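Local coordinates for oxalate oxidase 1 (Hordeum vulgare, PDB 1FI2), which oxidises oxalate with molecular oxygen to carbon dioxide and hydrogen peroxide at a manganese site, and also has superoxide dismutase activity, working as a secreted homohexamer, at residues G46-P51 and D78-G83; E58-E63 and S155-I160; M98-E103 and E146-V151. All blocks are in the same frame, centred on the assembly; numbering follows the deposited sequence.

Contact 1 of 3, residues G46-P51 and D78-G83; sequences GNTSTP and DFAPGG
Gly46 and Asp78 supply the one hydrogen bond of this contact, an example of a loop held to the end of a strand by very few groups. The backbone N of Gly46 donates to Asp78 OD2 at 2.9 Å, and the bond is nearly straight, with an angle of 172° at the hydrogen. The donor does not lie in the carboxylate plane but comes in steeply from above it, 62° out of the plane. The same oxygen forms a salt bridge with Arg76, so two partners grip it, and the arginine probably helps to keep the carboxylate turned toward the loop.

Van der Waals contact makes up the rest, and Thr48 carries it. With chi1 at 64°, its methyl is set anti to the carbonyl carbon and lies against the strand: CG2 is 3.6 Å from Asp78 O and 3.8 Å from Asp78 CB. The hydroxyl branch turns to the other neighbour, with OG1 3.6 Å from Ala80 CB. One threonine thus spans two residues whose side chains both face the loop.

From Ala80 the chain reverses in a type II beta turn that ends at Gly83. The 46-51 loop runs beside the end of strand 73-79, which lies between strands 54-59 and 147-153 in its sheet, while Phe79 points away from the loop and packs on Met149 of strand 147-153.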
loop_
_atom_site.group_PDB
_atom_site.type_symbol
_atom_site.label_atom_id
_atom_site.label_comp_id
_atom_site.label_asym_id
_atom_site.label_seq_id
_atom_site.Cartn_x
_atom_site.Cartn_y
_atom_site.Cartn_z
ATOM N N GLY A 46 9.995 24.260 -23.608
ATOM C CA GLY A 46 11.209 23.514 -23.931
ATOM C C GLY A 46 11.512 23.663 -25.423
ATOM O O GLY A 46 10.667 24.125 -26.188
ATOM N N ASN A 47 12.708 23.258 -25.823
ATOM C CA ASN A 47 13.141 23.347 -27.216
ATOM C C ASN A 47 12.585 22.179 -28.022
ATOM O O ASN A 47 13.006 21.036 -27.840
ATOM C CB ASN A 47 14.667 23.351 -27.275
ATOM C CG ASN A 47 15.271 23.755 -28.598
ATOM O OD1 ASN A 47 16.415 24.228 -28.637
ATOM N ND2 ASN A 47 14.553 23.591 -29.698
ATOM N N THR A 48 11.656 22.462 -28.932
ATOM C CA THR A 48 11.036 21.423 -29.739
ATOM C C THR A 48 11.788 21.040 -31.000
ATOM O O THR A 48 11.269 20.202 -31.751
ATOM C CB THR A 48 9.596 21.819 -30.142
ATOM O OG1 THR A 48 9.651 22.972 -30.988
ATOM C CG2 THR A 48 8.773 22.132 -28.903
ATOM N N SER A 49 13.004 21.530 -31.220
ATOM C CA SER A 49 13.746 21.117 -32.415
ATOM C C SER A 49 14.580 19.880 -32.104
ATOM O O SER A 49 15.786 19.861 -31.894
ATOM C CB SER A 49 14.546 22.267 -33.005
ATOM O OG SER A 49 15.794 22.467 -32.380
ATOM N N THR A 50 13.879 18.755 -32.052
ATOM C CA THR A 50 14.358 17.420 -31.784
ATOM C C THR A 50 13.748 16.482 -32.827
ATOM O O THR A 50 12.748 16.830 -33.455
ATOM C CB THR A 50 13.878 16.888 -30.416
ATOM O OG1 THR A 50 12.439 16.923 -30.411
ATOM C CG2 THR A 50 14.409 17.689 -29.246
ATOM N N PRO A 51 14.296 15.282 -32.955
ATOM C CA PRO A 51 13.791 14.289 -33.887
ATOM C C PRO A 51 12.318 13.983 -33.672
ATOM O O PRO A 51 11.563 13.896 -34.646
ATOM C CB PRO A 51 14.664 13.064 -33.649
ATOM C CG PRO A 51 15.908 13.589 -33.018
ATOM C CD PRO A 51 15.487 14.796 -32.220
ATOM N N ASP A 78 6.161 20.232 -24.610
ATOM C CA ASP A 78 5.902 21.201 -25.672
ATOM C C ASP A 78 6.044 20.515 -27.026
ATOM O O ASP A 78 6.868 19.615 -27.181
ATOM C CB ASP A 78 6.857 22.392 -25.593
ATOM C CG ASP A 78 6.614 23.243 -24.361
ATOM O OD1 ASP A 78 5.684 24.076 -24.395
ATOM O OD2 ASP A 78 7.343 23.070 -23.368
ATOM N N PHE A 79 5.190 20.874 -27.986
ATOM C CA PHE A 79 5.165 20.215 -29.278
ATOM C C PHE A 79 5.175 21.158 -30.481
ATOM O O PHE A 79 4.275 21.988 -30.618
ATOM C CB PHE A 79 3.887 19.382 -29.425
ATOM C CG PHE A 79 3.524 18.344 -28.418
ATOM C CD1 PHE A 79 3.725 16.994 -28.683
ATOM C CD2 PHE A 79 2.958 18.697 -27.201
ATOM C CE1 PHE A 79 3.379 16.035 -27.751
ATOM C CE2 PHE A 79 2.618 17.744 -26.264
ATOM C CZ PHE A 79 2.828 16.407 -26.543
ATOM N N ALA A 80 6.105 20.935 -31.406
ATOM C CA ALA A 80 6.090 21.681 -32.671
ATOM C C ALA A 80 4.943 21.100 -33.495
ATOM O O ALA A 80 4.495 19.990 -33.197
ATOM C CB ALA A 80 7.407 21.484 -33.403
ATOM N N PRO A 81 4.448 21.826 -34.482
ATOM C CA PRO A 81 3.388 21.324 -35.343
ATOM C C PRO A 81 3.781 20.000 -35.981
ATOM O O PRO A 81 4.836 19.878 -36.605
ATOM C CB PRO A 81 3.187 22.422 -36.372
ATOM C CG PRO A 81 3.875 23.631 -35.853
ATOM C CD PRO A 81 4.930 23.165 -34.888
ATOM N N GLY A 82 2.974 18.961 -35.783
ATOM C CA GLY A 82 3.232 17.633 -36.309
ATOM C C GLY A 82 4.183 16.805 -35.457
ATOM O O GLY A 82 4.564 15.689 -35.832
ATOM N N GLY A 83 4.577 17.334 -34.302
ATOM C CA GLY A 83 5.494 16.640 -33.410
ATOM C C GLY A 83 4.739 15.616 -32.566
ATOM O O GLY A 83 3.520 15.709 -32.415
#

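Contact 2 of 3, residues E58-E63 and S155-I160; sequences ELDVAE and SQNPGI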
loop_
_atom_site.group_PDB
_atom_site.type_symbol
_atom_site.label_atom_id
_atom_site.label_comp_id
_atom_site.label_asym_id
_atom_site.label_seq_id
_atom_site.Cartn_x
_atom_site.Cartn_y
_atom_site.Cartn_z
ATOM N N GLU A 58 11.166 17.813 -17.361
ATOM C CA GLU A 58 10.813 16.971 -16.227
ATOM C C GLU A 58 10.764 17.699 -14.893
ATOM O O GLU A 58 11.572 18.576 -14.597
ATOM C CB GLU A 58 11.794 15.795 -16.117
ATOM C CG GLU A 58 11.910 14.957 -17.376
ATOM C CD GLU A 58 12.446 13.564 -17.122
ATOM O OE1 GLU A 58 11.643 12.605 -17.083
ATOM O OE2 GLU A 58 13.673 13.414 -16.957
ATOM N N LEU A 59 9.832 17.255 -14.044
ATOM C CA LEU A 59 9.740 17.799 -12.691
ATOM C C LEU A 59 9.493 16.662 -11.701
ATOM O O LEU A 59 8.579 16.671 -10.881
ATOM C CB LEU A 59 8.701 18.909 -12.583
ATOM C CG LEU A 59 8.917 19.928 -11.464
ATOM C CD1 LEU A 59 10.271 20.616 -11.578
ATOM C CD2 LEU A 59 7.809 20.974 -11.458
ATOM N N ASP A 60 10.323 15.633 -11.850
ATOM C CA ASP A 60 10.287 14.476 -10.954
ATOM C C ASP A 60 11.194 14.796 -9.771
ATOM O O ASP A 60 11.761 15.896 -9.709
ATOM C CB ASP A 60 10.682 13.199 -11.667
ATOM C CG ASP A 60 12.021 13.186 -12.358
ATOM O OD1 ASP A 60 12.416 12.097 -12.847
ATOM O OD2 ASP A 60 12.698 14.229 -12.436
ATOM N N VAL A 61 11.410 13.857 -8.861
ATOM C CA VAL A 61 12.212 14.108 -7.665
ATOM C C VAL A 61 13.647 14.515 -7.934
ATOM O O VAL A 61 14.205 15.306 -7.161
ATOM C CB VAL A 61 12.141 12.896 -6.713
ATOM C CG1 VAL A 61 12.908 11.706 -7.271
ATOM C CG2 VAL A 61 12.627 13.267 -5.319
ATOM N N ALA A 62 14.254 14.122 -9.046
ATOM C CA ALA A 62 15.597 14.565 -9.402
ATOM C C ALA A 62 15.640 16.058 -9.711
ATOM O O ALA A 62 16.677 16.700 -9.507
ATOM C CB ALA A 62 16.100 13.757 -10.590
ATOM N N GLU A 63 14.544 16.624 -10.205
ATOM C CA GLU A 63 14.469 18.041 -10.530
ATOM C C GLU A 63 13.739 18.854 -9.470
ATOM O O GLU A 63 13.912 20.070 -9.371
ATOM C CB GLU A 63 13.784 18.219 -11.892
ATOM C CG GLU A 63 14.631 17.704 -13.051
ATOM C CD GLU A 63 15.875 18.554 -13.248
ATOM O OE1 GLU A 63 15.748 19.797 -13.223
ATOM O OE2 GLU A 63 16.971 17.988 -13.426
ATOM N N SER A 155 3.456 9.292 -8.590
ATOM C CA SER A 155 4.753 8.812 -8.182
ATOM C C SER A 155 5.743 9.976 -8.254
ATOM O O SER A 155 5.614 10.869 -9.093
ATOM C CB SER A 155 5.274 7.673 -9.064
ATOM O OG SER A 155 6.580 7.305 -8.626
ATOM N N GLN A 156 6.751 9.937 -7.390
ATOM C CA GLN A 156 7.820 10.928 -7.404
ATOM C C GLN A 156 8.799 10.626 -8.541
ATOM O O GLN A 156 9.624 11.459 -8.915
ATOM C CB GLN A 156 8.576 10.939 -6.071
ATOM C CG GLN A 156 9.377 9.673 -5.797
ATOM C CD GLN A 156 10.086 9.706 -4.457
ATOM O OE1 GLN A 156 9.461 10.011 -3.446
ATOM N NE2 GLN A 156 11.374 9.379 -4.442
ATOM N N ASN A 157 8.747 9.410 -9.064
ATOM C CA ASN A 157 9.621 8.955 -10.138
ATOM C C ASN A 157 8.888 7.918 -10.977
ATOM O O ASN A 157 9.106 6.710 -10.866
ATOM C CB ASN A 157 10.892 8.373 -9.512
ATOM C CG ASN A 157 11.981 8.051 -10.505
ATOM O OD1 ASN A 157 12.764 7.109 -10.335
ATOM N ND2 ASN A 157 12.047 8.858 -11.555
ATOM N N PRO A 158 7.981 8.369 -11.845
ATOM C CA PRO A 158 7.191 7.490 -12.678
ATOM C C PRO A 158 7.992 6.589 -13.602
ATOM O O PRO A 158 7.599 5.443 -13.841
ATOM C CB PRO A 158 6.275 8.415 -13.476
ATOM C CG PRO A 158 6.808 9.788 -13.309
ATOM C CD PRO A 158 7.635 9.797 -12.055
ATOM N N GLY A 159 9.080 7.123 -14.138
ATOM C CA GLY A 159 9.929 6.420 -15.088
ATOM C C GLY A 159 9.333 6.576 -16.489
ATOM O O GLY A 159 8.143 6.860 -16.606
ATOM N N ILE A 160 10.169 6.465 -17.520
ATOM C CA ILE A 160 9.602 6.509 -18.870
ATOM C C ILE A 160 10.289 5.486 -19.766
ATOM O O ILE A 160 11.508 5.409 -19.860
ATOM C CB ILE A 160 9.595 7.905 -19.498
ATOM C CG1 ILE A 160 8.952 7.847 -20.893
ATOM C CG2 ILE A 160 10.991 8.485 -19.593
ATOM C CD1 ILE A 160 8.475 9.183 -21.412
HETATM O O HOH W 1 10.375 9.700 -13.971
#
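Val61 and Gln156 join two loops of the cupin beta-jellyroll, one following strand 54-59 and the other following strand 147-153. Their link is a backbone bond: Val61 N donates to Gln156 O at 3.0 Å, in the carbonyl plane. The side chains are arranged around this bond.

Val61 holds CG1 between its own N and carbonyl carbon (chi1 71°), which places this methyl 3.7 Å from Gln156 O and 4.0 Å from Gln156 NE2. Gln156 starts in the same kind of position and then runs extended to its amide, so that the two side chains cross at a slant and the valine methyls rest near the amide nitrogen. That amide is bound elsewhere: OE1 accepts from the backbone of Thr69 and NE2 donates to Asn68, which fixes its rotation.

Asp60 also places CG between N and carbonyl carbon (chi1 56°). Its CB packs 3.4 Å from Gln156 O, and its carboxylate lies alongside the Asn157 side chain, the two pointing the same way with their planes 55° apart. Asp113 of a neighbouring subunit packs on both, while Leu6 of another packs on Gln156 and Asn157, so the contact lies where several chains of the hexamer meet.

The 155-160 loop has internal support as well, since Ser155 OG accepts from Asn157 N in an ST turn. Farther along, Gly159 O accepts from ND1 of His90, a manganese ligand. A water bridges Gly159 to Asp60: it accepts from Gly159 N at 2.9 Å and donates a weak bond of 3.3 Å to Asp60 OD1.

Contact 3 of 3, residues M98-E103 and E146-V151; sequences MVMKGE and EAYMVV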
loop_
_atom_site.group_PDB
_atom_site.type_symbol
_atom_site.label_atom_id
_atom_site.label_comp_id
_atom_site.label_asym_id
_atom_site.label_seq_id
_atom_site.Cartn_x
_atom_site.Cartn_y
_atom_site.Cartn_z
ATOM N N MET A 98 -3.468 18.029 -18.502
ATOM C CA MET A 98 -4.320 19.063 -19.071
ATOM C C MET A 98 -3.596 19.716 -20.250
ATOM O O MET A 98 -2.420 20.051 -20.121
ATOM C CB MET A 98 -4.722 20.132 -18.047
ATOM C CG MET A 98 -5.642 21.180 -18.666
ATOM S SD MET A 98 -6.067 22.534 -17.559
ATOM C CE MET A 98 -7.413 21.803 -16.636
ATOM N N VAL A 99 -4.303 19.898 -21.361
ATOM C CA VAL A 99 -3.704 20.615 -22.493
ATOM C C VAL A 99 -3.831 22.110 -22.216
ATOM O O VAL A 99 -4.918 22.574 -21.866
ATOM C CB VAL A 99 -4.374 20.228 -23.816
ATOM C CG1 VAL A 99 -3.974 21.151 -24.964
ATOM C CG2 VAL A 99 -4.011 18.789 -24.167
ATOM N N MET A 100 -2.730 22.840 -22.342
ATOM C CA MET A 100 -2.759 24.272 -22.071
ATOM C C MET A 100 -2.966 25.111 -23.321
ATOM O O MET A 100 -3.617 26.155 -23.265
ATOM C CB MET A 100 -1.486 24.688 -21.339
ATOM C CG MET A 100 -1.343 24.136 -19.934
ATOM S SD MET A 100 -2.764 24.371 -18.867
ATOM C CE MET A 100 -3.414 25.961 -19.380
ATOM N N LYS A 101 -2.389 24.672 -24.434
ATOM C CA LYS A 101 -2.560 25.395 -25.693
ATOM C C LYS A 101 -2.416 24.425 -26.861
ATOM O O LYS A 101 -1.706 23.424 -26.749
ATOM C CB LYS A 101 -1.587 26.557 -25.798
ATOM C CG LYS A 101 -0.214 26.285 -26.376
ATOM C CD LYS A 101 0.663 27.528 -26.338
ATOM C CE LYS A 101 0.149 28.654 -27.206
ATOM N NZ LYS A 101 0.319 28.404 -28.661
ATOM N N GLY A 102 -3.096 24.715 -27.962
ATOM C CA GLY A 102 -3.007 23.885 -29.152
ATOM C C GLY A 102 -3.992 22.730 -29.168
ATOM O O GLY A 102 -4.952 22.668 -28.405
ATOM N N GLU A 103 -3.803 21.844 -30.144
ATOM C CA GLU A 103 -4.668 20.700 -30.378
ATOM C C GLU A 103 -3.846 19.412 -30.407
ATOM O O GLU A 103 -3.022 19.229 -31.307
ATOM C CB GLU A 103 -5.411 20.851 -31.709
ATOM C CG GLU A 103 -6.194 22.141 -31.873
ATOM C CD GLU A 103 -6.854 22.280 -33.227
ATOM O OE1 GLU A 103 -8.066 22.001 -33.312
ATOM O OE2 GLU A 103 -6.171 22.676 -34.192
ATOM N N GLU A 146 2.175 25.720 -32.118
ATOM C CA GLU A 146 2.889 24.954 -31.094
ATOM C C GLU A 146 1.892 24.593 -29.996
ATOM O O GLU A 146 1.048 25.426 -29.650
ATOM C CB GLU A 146 4.014 25.818 -30.546
ATOM C CG GLU A 146 4.853 25.207 -29.440
ATOM C CD GLU A 146 5.825 26.238 -28.885
ATOM O OE1 GLU A 146 5.399 27.399 -28.699
ATOM O OE2 GLU A 146 6.992 25.881 -28.642
ATOM N N ALA A 147 1.958 23.378 -29.468
ATOM C CA ALA A 147 1.028 22.977 -28.414
ATOM C C ALA A 147 1.788 22.651 -27.132
ATOM O O ALA A 147 2.993 22.399 -27.199
ATOM C CB ALA A 147 0.206 21.776 -28.853
ATOM N N TYR A 148 1.103 22.714 -25.989
ATOM C CA TYR A 148 1.782 22.316 -24.750
ATOM C C TYR A 148 0.773 21.804 -23.730
ATOM O O TYR A 148 -0.401 22.168 -23.741
ATOM C CB TYR A 148 2.686 23.398 -24.213
ATOM C CG TYR A 148 2.234 24.415 -23.208
ATOM C CD1 TYR A 148 2.291 24.155 -21.842
ATOM C CD2 TYR A 148 1.778 25.668 -23.601
ATOM C CE1 TYR A 148 1.891 25.096 -20.908
ATOM C CE2 TYR A 148 1.371 26.619 -22.682
ATOM C CZ TYR A 148 1.434 26.326 -21.338
ATOM O OH TYR A 148 1.028 27.267 -20.417
ATOM N N MET A 149 1.246 20.883 -22.897
ATOM C CA MET A 149 0.443 20.292 -21.840
ATOM C C MET A 149 1.273 20.179 -20.563
ATOM O O MET A 149 2.504 20.185 -20.612
ATOM C CB MET A 149 -0.039 18.893 -22.236
ATOM C CG MET A 149 1.086 17.918 -22.523
ATOM S SD MET A 149 0.541 16.284 -23.035
ATOM C CE MET A 149 2.055 15.338 -22.828
ATOM N N VAL A 150 0.611 20.169 -19.420
ATOM C CA VAL A 150 1.237 19.946 -18.121
ATOM C C VAL A 150 0.531 18.749 -17.482
ATOM O O VAL A 150 -0.703 18.740 -17.441
ATOM C CB VAL A 150 1.151 21.170 -17.200
ATOM C CG1 VAL A 150 1.727 20.846 -15.825
ATOM C CG2 VAL A 150 1.876 22.380 -17.779
ATOM N N VAL A 151 1.285 17.735 -17.066
ATOM C CA VAL A 151 0.702 16.539 -16.478
ATOM C C VAL A 151 1.238 16.286 -15.069
ATOM O O VAL A 151 2.321 16.742 -14.702
ATOM C CB VAL A 151 0.939 15.284 -17.337
ATOM C CG1 VAL A 151 0.581 15.490 -18.805
ATOM C CG2 VAL A 151 2.380 14.799 -17.231
#
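Tyr148 has an unusual chi1 of 93°, which stands its ring beside Met100 and Lys101 on the neighbouring antiparallel strand. Met100 CB lies over one ring face in a CH-pi contact, 3.5 Å from the centroid, and chi1 -67° brings CG down on the ring too, 3.5 Å from Tyr148 CE1. Lys101 crosses the tyrosine at about a right angle, and its CD sits at the ring edge, 3.5 Å from Tyr148 CD2. Bends at chi3 and chi4 then carry Lys101 NZ to Glu146 O, where it donates at 3.2 Å.

Both residues can face one tyrosine through a classic beta bulge. Tyr148 O accepts from Met100 N at 2.8 Å and from Lys101 N at 3.3 Å, and beyond the bulge Gly102 fits where a CB would clash with Ala147 CB. Replacing Tyr148 with an alanine would probably leave Met100 CB and the Lys101 chain without their packing surface and open a gap beside the bulge.

Arg76 makes a cation-pi contact with this ring, and Met100 of a neighbouring subunit packs on it. The ring thus offers apolar surface to methionines while its pi electrons probably help to stabilise a nearby positive charge.

Overall arrangement
From the N terminus, the chain passes through 46-51 and then 58-63 before reaching 78-83, where contact 1 closes a loop that holds strand 54-59 and most of strand 73-79. Contact 3 opens later, at 98-103, and closes at 146-151, bringing neighbouring strands of the same sheet together. Contact 2 closes last, at 155-160, so contact 3 lies wholly within its span, whereas contacts 1 and 2 cross because their segments alternate. Contacts 1 and 3 touch: Phe79 N probably bonds to Ala147 O. Contact 2 stands about 21 Å from contact 1, centre to centre, and ties loops at the other end of the sheet's strands.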